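PDB 3L9V: putative thiol-disulfide isomerase or thioredoxin from Salmonella enterica subsp. enterica serovar Typhimurium, which probably oxidises cysteine pairs of substrate proteins to disulfides, as a DsbA-like thiol-disulfide oxidoreductase of the thioredoxin fold. Local coordinates for residues E94-S99 against V103-M108; H65-A70 against K85-A90; V149-R154 against A176-L181. All blocks are in the same frame, centred on the assembly; numbering follows the deposited sequence.

Contact 1 of 3, residues E94-S99 against V103-M108; sequences EKRLHS and VRRVFM
Ser99 and Val103 carry the one hydrogen bond between the two segments. Val103 N donates to Ser99 O at 3.3 Å. The N-H...O angle is 156°, and the donor lies in the carbonyl plane. This is the first turn of helix 100-111, with Ser99 at its N-cap. Its own hydroxyl caps a backbone N in that first turn. Asp102 answers from inside the helix: its carboxylate accepts from the backbone N of both His98 and Ser99. The arrangement is consistent with a capping box, with Asp102 at N3 accepting from Ser99 N.

The apolar part rests on Leu97. Leu97 CD2 reaches Val103 CG2 at 4.3 Å. Leu97 CD2 also lies 4.3 Å from Val106 CG2. One leucine branch thus touches two valines almost one helical turn apart.

The polar rim is looser. Arg105 has CG anti to its backbone N (chi1 -175°) and a bend at chi3, which brings an edge of the guanidinium up to the loop backbone. Arg105 NH2 stands 3.7 Å from Arg96 O, near the guanidinium plane but too far for a hydrogen bond. The firm partner of NH2 is Asp102, in a salt bridge. Arg96 NE lies 4.8 Å from Arg105 NH2, so two like charges sit close here; Asp102 probably offsets part of this.

The loop joins helix 80-93 to helix 100-111. Val106 also packs on Ala86 and Ala90 of helix 80-93. Val103 turns to Leu67 and Ala70 of helix 64-77 and to Tyr118 of helix 115-121.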
loop_
_atom_site.group_PDB
_atom_site.type_symbol
_atom_site.label_atom_id
_atom_site.label_comp_id
_atom_site.label_asym_id
_atom_site.label_seq_id
_atom_site.Cartn_x
_atom_site.Cartn_y
_atom_site.Cartn_z
ATOM N N GLU A 94 1.871 -4.382 18.019
ATOM C CA GLU A 94 1.208 -5.110 19.093
ATOM C C GLU A 94 1.189 -6.643 18.940
ATOM O O GLU A 94 0.897 -7.370 19.888
ATOM C CB GLU A 94 -0.206 -4.552 19.288
ATOM C CG GLU A 94 -0.246 -3.312 20.172
ATOM C CD GLU A 94 -1.524 -2.493 20.002
ATOM O OE1 GLU A 94 -2.592 -3.078 19.684
ATOM O OE2 GLU A 94 -1.453 -1.254 20.187
ATOM N N LYS A 95 1.501 -7.129 17.747
ATOM C CA LYS A 95 1.567 -8.559 17.497
ATOM C C LYS A 95 0.249 -9.257 17.833
ATOM O O LYS A 95 0.243 -10.349 18.398
ATOM C CB LYS A 95 2.711 -9.197 18.296
ATOM C CG LYS A 95 3.999 -8.379 18.365
ATOM C CD LYS A 95 4.797 -8.509 17.097
ATOM C CE LYS A 95 6.269 -8.149 17.301
ATOM N NZ LYS A 95 6.539 -6.681 17.252
ATOM N N ARG A 96 -0.870 -8.628 17.495
ATOM C CA ARG A 96 -2.164 -9.262 17.699
ATOM C C ARG A 96 -2.987 -9.206 16.421
ATOM O O ARG A 96 -4.057 -8.615 16.380
ATOM C CB ARG A 96 -2.916 -8.671 18.901
ATOM C CG ARG A 96 -3.327 -7.213 18.754
ATOM C CD ARG A 96 -3.345 -6.497 20.104
ATOM N NE ARG A 96 -4.015 -7.277 21.141
ATOM C CZ ARG A 96 -3.622 -7.324 22.412
ATOM N NH1 ARG A 96 -2.558 -6.636 22.804
ATOM N NH2 ARG A 96 -4.290 -8.060 23.291
ATOM N N LEU A 97 -2.445 -9.813 15.373
ATOM C CA LEU A 97 -3.169 -10.070 14.139
ATOM C C LEU A 97 -2.947 -11.508 13.739
ATOM O O LEU A 97 -2.096 -11.780 12.890
ATOM C CB LEU A 97 -2.636 -9.212 13.000
ATOM C CG LEU A 97 -3.257 -7.887 12.597
ATOM C CD1 LEU A 97 -2.557 -7.447 11.323
ATOM C CD2 LEU A 97 -4.774 -7.976 12.380
ATOM N N HIS A 98 -3.708 -12.429 14.322
ATOM C CA HIS A 98 -3.496 -13.851 14.066
ATOM C C HIS A 98 -4.629 -14.511 13.299
ATOM O O HIS A 98 -4.401 -15.471 12.572
ATOM C CB HIS A 98 -3.323 -14.628 15.372
ATOM C CG HIS A 98 -2.504 -13.920 16.404
ATOM N ND1 HIS A 98 -1.174 -13.615 16.222
ATOM C CD2 HIS A 98 -2.823 -13.485 17.647
ATOM C CE1 HIS A 98 -0.709 -13.010 17.300
ATOM N NE2 HIS A 98 -1.692 -12.920 18.181
ATOM N N SER A 99 -5.849 -14.019 13.480
ATOM C CA SER A 99 -7.022 -14.693 12.931
ATOM C C SER A 99 -7.934 -13.743 12.165
ATOM O O SER A 99 -7.815 -12.538 12.272
ATOM C CB SER A 99 -7.826 -15.320 14.064
ATOM O OG SER A 99 -8.629 -14.331 14.655
ATOM N N VAL A 103 -8.785 -9.394 12.274
ATOM C CA VAL A 103 -8.849 -8.431 11.156
ATOM C C VAL A 103 -10.093 -7.556 11.275
ATOM O O VAL A 103 -10.002 -6.337 11.250
ATOM C CB VAL A 103 -8.855 -9.147 9.793
ATOM C CG1 VAL A 103 -9.114 -8.161 8.648
ATOM C CG2 VAL A 103 -7.531 -9.862 9.598
ATOM N N ARG A 104 -11.247 -8.196 11.440
ATOM C CA ARG A 104 -12.512 -7.474 11.575
ATOM C C ARG A 104 -12.540 -6.590 12.822
ATOM O O ARG A 104 -13.048 -5.469 12.810
ATOM C CB ARG A 104 -13.695 -8.461 11.594
ATOM C CG ARG A 104 -15.003 -7.858 12.164
ATOM C CD ARG A 104 -16.155 -8.824 12.036
ATOM N NE ARG A 104 -15.923 -9.979 12.888
ATOM C CZ ARG A 104 -16.479 -11.163 12.704
ATOM N NH1 ARG A 104 -17.330 -11.349 11.700
ATOM N NH2 ARG A 104 -16.176 -12.159 13.527
ATOM N N ARG A 105 -12.007 -7.113 13.914
ATOM C CA ARG A 105 -11.979 -6.375 15.169
ATOM C C ARG A 105 -11.166 -5.089 15.031
ATOM O O ARG A 105 -11.618 -4.010 15.418
ATOM C CB ARG A 105 -11.449 -7.283 16.295
ATOM C CG ARG A 105 -11.468 -6.675 17.681
ATOM C CD ARG A 105 -10.903 -7.657 18.714
ATOM N NE ARG A 105 -9.660 -8.298 18.276
ATOM C CZ ARG A 105 -8.464 -7.711 18.281
ATOM N NH1 ARG A 105 -8.327 -6.456 18.693
ATOM N NH2 ARG A 105 -7.399 -8.376 17.859
ATOM N N VAL A 106 -9.972 -5.185 14.448
ATOM C CA VAL A 106 -9.163 -3.983 14.262
ATOM C C VAL A 106 -9.845 -3.007 13.274
ATOM O O VAL A 106 -9.744 -1.794 13.426
ATOM C CB VAL A 106 -7.744 -4.326 13.738
ATOM C CG1 VAL A 106 -7.035 -3.063 13.267
ATOM C CG2 VAL A 106 -6.920 -5.079 14.808
ATOM N N PHE A 107 -10.517 -3.525 12.246
ATOM C CA PHE A 107 -11.133 -2.632 11.258
ATOM C C PHE A 107 -12.256 -1.846 11.945
ATOM O O PHE A 107 -12.348 -0.625 11.811
ATOM C CB PHE A 107 -11.682 -3.434 10.073
ATOM C CG PHE A 107 -12.115 -2.587 8.900
ATOM C CD1 PHE A 107 -13.287 -1.843 8.953
ATOM C CD2 PHE A 107 -11.374 -2.577 7.729
ATOM C CE1 PHE A 107 -13.703 -1.076 7.867
ATOM C CE2 PHE A 107 -11.769 -1.818 6.636
ATOM C CZ PHE A 107 -12.933 -1.053 6.701
HETATM N N MSE A 108 -13.091 -2.559 12.700
HETATM C CA MSE A 108 -14.214 -1.938 13.429
HETATM C C MSE A 108 -13.758 -0.913 14.441
HETATM O O MSE A 108 -14.353 0.142 14.574
HETATM C CB MSE A 108 -15.034 -3.005 14.163
HETATM C CG MSE A 108 -15.840 -3.864 13.233
HETATM SE SE MSE A 108 -16.625 -5.316 14.231
HETATM C CE MSE A 108 -17.442 -4.177 15.628
#

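Contact 2 of 3, residues H65-A70 against K85-A90; sequences HELTRA and KAFFTA
Two consecutive helices of the helical region of this DsbA-like protein, 64-77 and 80-93, pack here through Leu67, Ala70 and Phe87. In DsbA proteins such a helical domain is inserted into the thioredoxin fold. All three residues are buried. The nearest CA atoms, those of Leu67 and Phe87, are 8.7 Å apart, and the Phe87 ring bridges the gap.

Leu67 lays its CD2 methyl over one face of the ring. Leu67 CD2 is 4.1 Å from the ring centroid of Phe87 and 19° off the ring normal, a CH-pi contact. The methyl is shifted toward the rim, on the side of CD1 and CE1. Leu67 CD2 to Phe87 CD1 is 3.9 Å, and Leu67 CD2 to Phe87 CE1 is also 3.9 Å, so the methyl sits evenly over that ring bond. The two side chains come from opposite helices and pass alongside each other. Leu67 holds CG anti to its carbonyl carbon (chi1 -70°). With CD1 then extended trans to CA, the other branch, CD2, is sent across to the ring.

Ala70, almost one turn further on, meets the far end of the ring obliquely. Ala70 CB is 4.1 Å from Phe87 CZ. It is hardly farther from the next ring atom, with Ala70 CB to Phe87 CE2 at 4.2 Å. The Phe24 ring meets the same ring at an oblique tilt of about 50°. Leu67 touches Tyr25, and Ala70 touches Val103 of helix 100-111.

The contact between the helices is wholly apolar. It rests on dispersion and the CH-pi term, so shape and burial rather than polar pairing set how Leu67 and Ala70 meet the ring.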
loop_
_atom_site.group_PDB
_atom_site.type_symbol
_atom_site.label_atom_id
_atom_site.label_comp_id
_atom_site.label_asym_id
_atom_site.label_seq_id
_atom_site.Cartn_x
_atom_site.Cartn_y
_atom_site.Cartn_z
ATOM N N HIS A 65 -4.969 -12.877 2.363
ATOM C CA HIS A 65 -6.136 -12.601 1.543
ATOM C C HIS A 65 -7.176 -11.830 2.311
ATOM O O HIS A 65 -7.913 -11.043 1.727
ATOM C CB HIS A 65 -6.737 -13.898 1.001
ATOM C CG HIS A 65 -5.920 -14.533 -0.076
ATOM N ND1 HIS A 65 -6.091 -14.229 -1.412
ATOM C CD2 HIS A 65 -4.924 -15.451 -0.020
ATOM C CE1 HIS A 65 -5.247 -14.946 -2.131
ATOM N NE2 HIS A 65 -4.529 -15.697 -1.310
ATOM N N GLU A 66 -7.237 -12.068 3.621
ATOM C CA GLU A 66 -8.202 -11.382 4.481
ATOM C C GLU A 66 -7.858 -9.897 4.622
ATOM O O GLU A 66 -8.738 -9.034 4.614
ATOM C CB GLU A 66 -8.234 -12.037 5.874
ATOM C CG GLU A 66 -8.948 -13.374 5.927
ATOM C CD GLU A 66 -8.018 -14.571 5.689
ATOM O OE1 GLU A 66 -6.860 -14.391 5.229
ATOM O OE2 GLU A 66 -8.463 -15.704 5.948
ATOM N N LEU A 67 -6.570 -9.603 4.776
ATOM C CA LEU A 67 -6.107 -8.225 4.804
ATOM C C LEU A 67 -6.401 -7.514 3.464
ATOM O O LEU A 67 -6.905 -6.411 3.459
ATOM C CB LEU A 67 -4.619 -8.182 5.169
ATOM C CG LEU A 67 -4.428 -8.596 6.658
ATOM C CD1 LEU A 67 -2.983 -8.872 6.945
ATOM C CD2 LEU A 67 -4.944 -7.494 7.587
ATOM N N THR A 68 -6.091 -8.157 2.339
ATOM C CA THR A 68 -6.390 -7.567 1.030
ATOM C C THR A 68 -7.876 -7.185 0.890
ATOM O O THR A 68 -8.199 -6.138 0.364
ATOM C CB THR A 68 -5.967 -8.507 -0.137
ATOM O OG1 THR A 68 -4.538 -8.645 -0.150
ATOM C CG2 THR A 68 -6.452 -7.971 -1.552
ATOM N N ARG A 69 -8.762 -8.040 1.370
ATOM C CA ARG A 69 -10.203 -7.776 1.314
ATOM C C ARG A 69 -10.543 -6.676 2.293
ATOM O O ARG A 69 -11.344 -5.813 1.987
ATOM C CB ARG A 69 -11.009 -9.054 1.607
ATOM C CG ARG A 69 -12.567 -8.891 1.572
ATOM C CD ARG A 69 -13.259 -10.264 1.517
ATOM N NE ARG A 69 -13.153 -10.865 0.196
ATOM C CZ ARG A 69 -13.976 -10.592 -0.816
ATOM N NH1 ARG A 69 -14.986 -9.750 -0.642
ATOM N NH2 ARG A 69 -13.793 -11.166 -1.999
ATOM N N ALA A 70 -9.906 -6.688 3.465
ATOM C CA ALA A 70 -10.128 -5.644 4.452
ATOM C C ALA A 70 -9.688 -4.297 3.886
ATOM O O ALA A 70 -10.387 -3.287 4.041
ATOM C CB ALA A 70 -9.380 -5.959 5.749
ATOM N N LYS A 85 -2.764 2.759 9.526
ATOM C CA LYS A 85 -2.203 2.957 10.844
ATOM C C LYS A 85 -2.661 1.849 11.781
ATOM O O LYS A 85 -1.855 1.275 12.511
ATOM C CB LYS A 85 -2.635 4.323 11.379
ATOM C CG LYS A 85 -1.785 4.814 12.533
ATOM C CD LYS A 85 -1.969 6.302 12.803
ATOM N NZ LYS A 85 -1.499 8.108 14.497
ATOM N N ALA A 86 -3.951 1.518 11.737
ATOM C CA ALA A 86 -4.484 0.486 12.633
ATOM C C ALA A 86 -3.897 -0.918 12.409
ATOM O O ALA A 86 -3.566 -1.617 13.378
ATOM C CB ALA A 86 -6.010 0.441 12.567
ATOM N N PHE A 87 -3.768 -1.336 11.148
ATOM C CA PHE A 87 -3.267 -2.676 10.865
ATOM C C PHE A 87 -1.746 -2.833 11.066
ATOM O O PHE A 87 -1.269 -3.923 11.396
ATOM C CB PHE A 87 -3.694 -3.146 9.481
ATOM C CG PHE A 87 -5.116 -3.671 9.429
ATOM C CD1 PHE A 87 -5.516 -4.715 10.237
ATOM C CD2 PHE A 87 -6.032 -3.135 8.553
ATOM C CE1 PHE A 87 -6.817 -5.207 10.173
ATOM C CE2 PHE A 87 -7.335 -3.610 8.499
ATOM C CZ PHE A 87 -7.729 -4.636 9.310
ATOM N N PHE A 88 -0.988 -1.757 10.857
ATOM C CA PHE A 88 0.439 -1.823 11.134
ATOM C C PHE A 88 0.695 -1.851 12.642
ATOM O O PHE A 88 1.551 -2.569 13.112
ATOM C CB PHE A 88 1.181 -0.671 10.466
ATOM C CG PHE A 88 1.591 -0.972 9.036
ATOM C CD1 PHE A 88 2.220 -2.151 8.732
ATOM C CD2 PHE A 88 1.358 -0.050 8.018
ATOM C CE1 PHE A 88 2.607 -2.430 7.413
ATOM C CE2 PHE A 88 1.735 -0.320 6.712
ATOM C CZ PHE A 88 2.353 -1.506 6.411
ATOM N N THR A 89 -0.063 -1.061 13.391
ATOM C CA THR A 89 -0.003 -1.126 14.847
ATOM C C THR A 89 -0.375 -2.517 15.326
ATOM O O THR A 89 0.379 -3.145 16.070
ATOM C CB THR A 89 -0.939 -0.097 15.468
ATOM O OG1 THR A 89 -0.552 1.188 14.994
ATOM C CG2 THR A 89 -0.848 -0.127 16.999
ATOM N N ALA A 90 -1.510 -3.026 14.849
ATOM C CA ALA A 90 -1.989 -4.328 15.302
ATOM C C ALA A 90 -1.004 -5.444 15.008
ATOM O O ALA A 90 -0.826 -6.353 15.822
ATOM C CB ALA A 90 -3.348 -4.657 14.702
#

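Contact 3 of 3, residues V149-R154 against A176-L181; sequences VYVRGR and AVVRKL
Val151 packs on Val178 and Leu181, joining strand 148-151 of the central sheet to helix 167-182, which covers one of its faces. This is the layered helix-on-sheet packing of the thioredoxin fold.

The apolar contacts divide between the two methyls of Val151. Val151 CG1 is anti to the backbone N (chi1 -175°) and lies 3.8 Å from Leu181 CB. The Val151 and Leu181 side chains run nearly perpendicular to each other. Val151 CG2, the other branch, touches Val178 CG1 at 4.1 Å. The valine thus fits against two residues almost one helical turn apart. Val178 also rests on Val18, and Leu181 on Tyr155 and Ile157, so the helix spans neighbouring strands.

The polar contact comes from Arg152, just past the strand end. A bend at chi3 turns its guanidinium toward the last turn of the helix. There it binds a backbone carbonyl, and a weak bond from NH2 to Ala183 O adds to the hold. Arg152 NH2 donates to Leu181 O at 2.8 Å. The N-H...O angle is 142°, and the NH2 lies 34° out of the carbonyl plane.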
loop_
_atom_site.group_PDB
_atom_site.type_symbol
_atom_site.label_atom_id
_atom_site.label_comp_id
_atom_site.label_asym_id
_atom_site.label_seq_id
_atom_site.Cartn_x
_atom_site.Cartn_y
_atom_site.Cartn_z
ATOM N N VAL A 149 6.998 0.227 -5.475
ATOM C CA VAL A 149 6.532 1.552 -5.851
ATOM C C VAL A 149 6.676 1.753 -7.364
ATOM O O VAL A 149 7.737 1.497 -7.925
ATOM C CB VAL A 149 7.357 2.616 -5.168
ATOM C CG1 VAL A 149 6.919 4.013 -5.634
ATOM C CG2 VAL A 149 7.252 2.466 -3.629
ATOM N N TYR A 150 5.601 2.178 -8.016
ATOM C CA TYR A 150 5.599 2.416 -9.471
ATOM C C TYR A 150 5.183 3.846 -9.760
ATOM O O TYR A 150 4.235 4.352 -9.158
ATOM C CB TYR A 150 4.629 1.481 -10.177
ATOM C CG TYR A 150 4.967 0.041 -9.988
ATOM C CD1 TYR A 150 4.479 -0.665 -8.887
ATOM C CD2 TYR A 150 5.817 -0.613 -10.875
ATOM C CE1 TYR A 150 4.799 -1.983 -8.696
ATOM C CE2 TYR A 150 6.155 -1.928 -10.682
ATOM C CZ TYR A 150 5.646 -2.611 -9.589
ATOM O OH TYR A 150 5.972 -3.935 -9.391
ATOM N N VAL A 151 5.903 4.495 -10.667
ATOM C CA VAL A 151 5.637 5.879 -11.005
ATOM C C VAL A 151 5.026 5.950 -12.417
ATOM O O VAL A 151 5.504 5.282 -13.337
ATOM C CB VAL A 151 6.895 6.727 -10.878
ATOM C CG1 VAL A 151 6.585 8.201 -11.120
ATOM C CG2 VAL A 151 7.535 6.528 -9.485
ATOM N N ARG A 152 3.932 6.707 -12.546
ATOM C CA ARG A 152 3.186 6.880 -13.808
ATOM C C ARG A 152 2.947 5.620 -14.622
ATOM O O ARG A 152 2.890 5.648 -15.853
ATOM C CB ARG A 152 3.842 7.958 -14.672
ATOM C CG ARG A 152 3.747 9.346 -14.030
ATOM C CD ARG A 152 4.895 10.275 -14.417
ATOM N NE ARG A 152 4.820 10.753 -15.794
ATOM C CZ ARG A 152 5.755 11.499 -16.381
ATOM N NH1 ARG A 152 5.602 11.880 -17.643
ATOM N NH2 ARG A 152 6.847 11.862 -15.711
ATOM N N GLY A 153 2.791 4.509 -13.937
ATOM C CA GLY A 153 2.525 3.261 -14.610
ATOM C C GLY A 153 3.663 2.751 -15.467
ATOM O O GLY A 153 3.463 1.800 -16.237
ATOM N N ARG A 154 4.850 3.352 -15.355
ATOM C CA ARG A 154 5.969 2.869 -16.175
ATOM C C ARG A 154 7.293 2.581 -15.468
ATOM O O ARG A 154 8.097 1.816 -15.982
ATOM C CB ARG A 154 6.211 3.758 -17.403
ATOM C CG ARG A 154 5.683 5.177 -17.297
ATOM C CD ARG A 154 6.101 5.983 -18.520
ATOM N NE ARG A 154 5.678 7.379 -18.467
ATOM C CZ ARG A 154 6.180 8.330 -19.252
ATOM N NH1 ARG A 154 7.120 8.023 -20.130
ATOM N NH2 ARG A 154 5.753 9.583 -19.160
ATOM N N ALA A 176 13.542 11.809 -3.865
ATOM C CA ALA A 176 14.160 12.586 -4.931
ATOM C C ALA A 176 14.015 11.862 -6.261
ATOM O O ALA A 176 13.680 12.466 -7.281
ATOM C CB ALA A 176 15.634 12.865 -4.624
ATOM N N VAL A 177 14.240 10.555 -6.242
ATOM C CA VAL A 177 14.081 9.763 -7.443
ATOM C C VAL A 177 12.620 9.696 -7.905
ATOM O O VAL A 177 12.334 9.822 -9.090
ATOM C CB VAL A 177 14.700 8.355 -7.287
ATOM C CG1 VAL A 177 14.255 7.440 -8.415
ATOM C CG2 VAL A 177 16.216 8.476 -7.259
ATOM N N VAL A 178 11.695 9.517 -6.973
ATOM C CA VAL A 178 10.284 9.538 -7.349
ATOM C C VAL A 178 9.864 10.879 -7.911
ATOM O O VAL A 178 9.158 10.945 -8.919
ATOM C CB VAL A 178 9.382 9.160 -6.184
ATOM C CG1 VAL A 178 7.903 9.436 -6.548
ATOM C CG2 VAL A 178 9.609 7.707 -5.862
ATOM N N ARG A 179 10.294 11.947 -7.243
ATOM C CA ARG A 179 10.092 13.304 -7.724
ATOM C C ARG A 179 10.590 13.459 -9.180
ATOM O O ARG A 179 9.843 13.882 -10.065
ATOM C CB ARG A 179 10.807 14.297 -6.800
ATOM C CG ARG A 179 10.591 15.801 -7.149
ATOM C CD ARG A 179 11.721 16.680 -6.562
ATOM N NE ARG A 179 12.967 16.415 -7.266
ATOM C CZ ARG A 179 14.176 16.358 -6.709
ATOM N NH1 ARG A 179 14.338 16.556 -5.406
ATOM N NH2 ARG A 179 15.232 16.105 -7.474
ATOM N N LYS A 180 11.848 13.109 -9.423
ATOM C CA LYS A 180 12.408 13.163 -10.777
ATOM C C LYS A 180 11.526 12.477 -11.823
ATOM O O LYS A 180 11.261 13.012 -12.890
ATOM C CB LYS A 180 13.804 12.548 -10.788
ATOM C CG LYS A 180 14.356 12.315 -12.199
ATOM C CD LYS A 180 15.819 11.877 -12.153
ATOM C CE LYS A 180 15.965 10.486 -11.527
ATOM N NZ LYS A 180 17.401 10.134 -11.304
ATOM N N LEU A 181 11.067 11.276 -11.494
ATOM C CA LEU A 181 10.282 10.467 -12.406
ATOM C C LEU A 181 8.867 10.996 -12.606
ATOM O O LEU A 181 8.198 10.654 -13.584
ATOM C CB LEU A 181 10.233 9.027 -11.907
ATOM C CG LEU A 181 11.555 8.262 -11.975
ATOM C CD1 LEU A 181 11.384 6.881 -11.347
ATOM C CD2 LEU A 181 12.064 8.141 -13.418
#

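How the contacts relate
From the N terminus, contact 2 comes first, joining the consecutive helices 64-77 and 80-93. Contact 1 opens after it, closing the short loop into helix 100-111. Contact 3 follows, joining strand 148-151 to the C-terminal helix. The three lie in series; none nests in or crosses another. Contacts 1 and 2 adjoin, with centres 7 Å apart. Probable hydrogen bonds run from Glu94 N to Thr89 O and from Arg96 N to Ala90 O. Together they tie three helices into one bundle. Contact 3 lies on the opposite side of the chain's centre from contacts 1 and 2, its centre about 33 Å from that of contact 1, and holds the sheet to its covering helix.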